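Local atomic coordinates of EGF family domain-containing protein (Toxoplasma gondii, PDB entry 4Z80), a protein that binds a peptide of the rhoptry neck protein RON2L1 and, as an AMA-family antigen, probably helps form the moving junction during host-cell invasion. Residues Pro162-Val165 and Asn166-Arg169. Numbering follows the deposited sequence.
Sequences PYNV and NVYR
Asn164 caps the N-terminus of helix 165-172 with its side-chain oxygen. Asn164 OD1 accepts from Val167 N at 2.9 Å, the donor lying nearly in line with the amide C=O (162° at the oxygen), and takes a weak, bent bond from Asn166 N at 2.8 Å. With chi1 at 67°, CG sits between the backbone N and carbonyl carbon of Asn164, which swings the amide back over the first turn. Val167 N also reaches Asn164 O weakly, and the backbone bond Arg169 N to Val165 O, 2.8 Å, continues the helix.

Apolar contacts come from Pro162, before the helix. Pro162, entered through a cis peptide bond, sets CB against Val167 CG1 at 3.7 Å and CG against Tyr168 CB at 3.9 Å. Separately, Val165 CG2 lies loosely over one face of the Arg169 guanidinium, 4.3 Å above its plane and toward the rim.

The other chain of the complex packs on this cap: its Ile35 meets Asn164, its Gln10 meets Asn166 and Val167, and its Ser18 OG is hydrogen-bonded to Tyr163 OH. One side-chain oxygen thus satisfies the N-H of Val167 well and that of Asn166 weakly, a cap that probably helps to hold the helix start beside the bound peptide.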
loop_
_atom_site.group_PDB
_atom_site.type_symbol
_atom_site.label_atom_id
_atom_site.label_comp_id
_atom_site.label_asym_id
_atom_site.label_seq_id
_atom_site.Cartn_x
_atom_site.Cartn_y
_atom_site.Cartn_z
ATOM N N PRO A 162 7.605 -19.442 6.434
ATOM C CA PRO A 162 7.664 -20.421 5.341
ATOM C C PRO A 162 7.155 -21.782 5.800
ATOM O O PRO A 162 7.586 -22.251 6.855
ATOM C CB PRO A 162 9.156 -20.476 4.997
ATOM C CG PRO A 162 9.832 -20.152 6.286
ATOM C CD PRO A 162 8.949 -19.134 6.959
ATOM N N TYR A 163 6.256 -22.402 5.044
ATOM C CA TYR A 163 5.642 -23.644 5.513
ATOM C C TYR A 163 6.658 -24.788 5.587
ATOM O O TYR A 163 6.567 -25.639 6.475
ATOM C CB TYR A 163 4.465 -24.062 4.626
ATOM C CG TYR A 163 3.927 -25.426 5.021
ATOM C CD1 TYR A 163 3.091 -25.572 6.121
ATOM C CD2 TYR A 163 4.293 -26.567 4.320
ATOM C CE1 TYR A 163 2.618 -26.815 6.503
ATOM C CE2 TYR A 163 3.822 -27.814 4.691
ATOM C CZ TYR A 163 2.989 -27.933 5.780
ATOM O OH TYR A 163 2.536 -29.183 6.145
ATOM N N ASN A 164 7.601 -24.831 4.650
ATOM C CA ASN A 164 8.677 -25.820 4.714
ATOM C C ASN A 164 10.018 -25.169 4.402
ATOM O O ASN A 164 10.070 -24.013 3.992
ATOM C CB ASN A 164 8.395 -26.998 3.768
ATOM C CG ASN A 164 8.426 -26.612 2.299
ATOM O OD1 ASN A 164 9.303 -25.879 1.850
ATOM N ND2 ASN A 164 7.475 -27.137 1.533
ATOM N N VAL A 165 11.108 -25.901 4.599
ATOM C CA VAL A 165 12.426 -25.288 4.487
ATOM C C VAL A 165 12.785 -24.970 3.041
ATOM O O VAL A 165 13.662 -24.141 2.795
ATOM C CB VAL A 165 13.526 -26.182 5.102
ATOM C CG1 VAL A 165 13.295 -26.338 6.597
ATOM C CG2 VAL A 165 13.575 -27.526 4.422
ATOM N N ASN A 166 12.103 -25.602 2.089
ATOM C CA ASN A 166 12.341 -25.322 0.680
ATOM C C ASN A 166 11.800 -23.952 0.287
ATOM O O ASN A 166 12.406 -23.256 -0.521
ATOM C CB ASN A 166 11.725 -26.412 -0.193
ATOM C CG ASN A 166 12.405 -27.753 0.002
ATOM O OD1 ASN A 166 13.345 -27.873 0.785
ATOM N ND2 ASN A 166 11.926 -28.765 -0.698
ATOM N N VAL A 167 10.661 -23.573 0.858
ATOM C CA VAL A 167 10.135 -22.223 0.665
ATOM C C VAL A 167 11.212 -21.231 1.100
ATOM O O VAL A 167 11.552 -20.302 0.364
ATOM C CB VAL A 167 8.831 -21.979 1.473
ATOM C CG1 VAL A 167 8.395 -20.514 1.398
ATOM C CG2 VAL A 167 7.708 -22.880 0.990
ATOM N N TYR A 168 11.769 -21.450 2.288
ATOM C CA TYR A 168 12.768 -20.541 2.827
ATOM C C TYR A 168 14.071 -20.560 2.041
ATOM O O TYR A 168 14.614 -19.508 1.718
ATOM C CB TYR A 168 13.065 -20.859 4.296
ATOM C CG TYR A 168 13.931 -19.796 4.923
ATOM C CD1 TYR A 168 13.440 -18.515 5.117
ATOM C CD2 TYR A 168 15.246 -20.058 5.289
ATOM C CE1 TYR A 168 14.220 -17.526 5.671
ATOM C CE2 TYR A 168 16.037 -19.071 5.852
ATOM C CZ TYR A 168 15.517 -17.803 6.037
ATOM O OH TYR A 168 16.285 -16.801 6.588
ATOM N N ARG A 169 14.577 -21.745 1.717
ATOM C CA ARG A 169 15.927 -21.829 1.174
ATOM C C ARG A 169 15.988 -21.688 -0.353
ATOM O O ARG A 169 16.999 -21.217 -0.881
ATOM C CB ARG A 169 16.577 -23.138 1.629
ATOM C CG ARG A 169 17.026 -23.073 3.090
ATOM C CD ARG A 169 17.296 -24.427 3.743
ATOM N NE ARG A 169 17.475 -25.527 2.801
ATOM C CZ ARG A 169 17.747 -26.776 3.168
ATOM N NH1 ARG A 169 17.893 -27.723 2.249
ATOM N NH2 ARG A 169 17.873 -27.078 4.457
#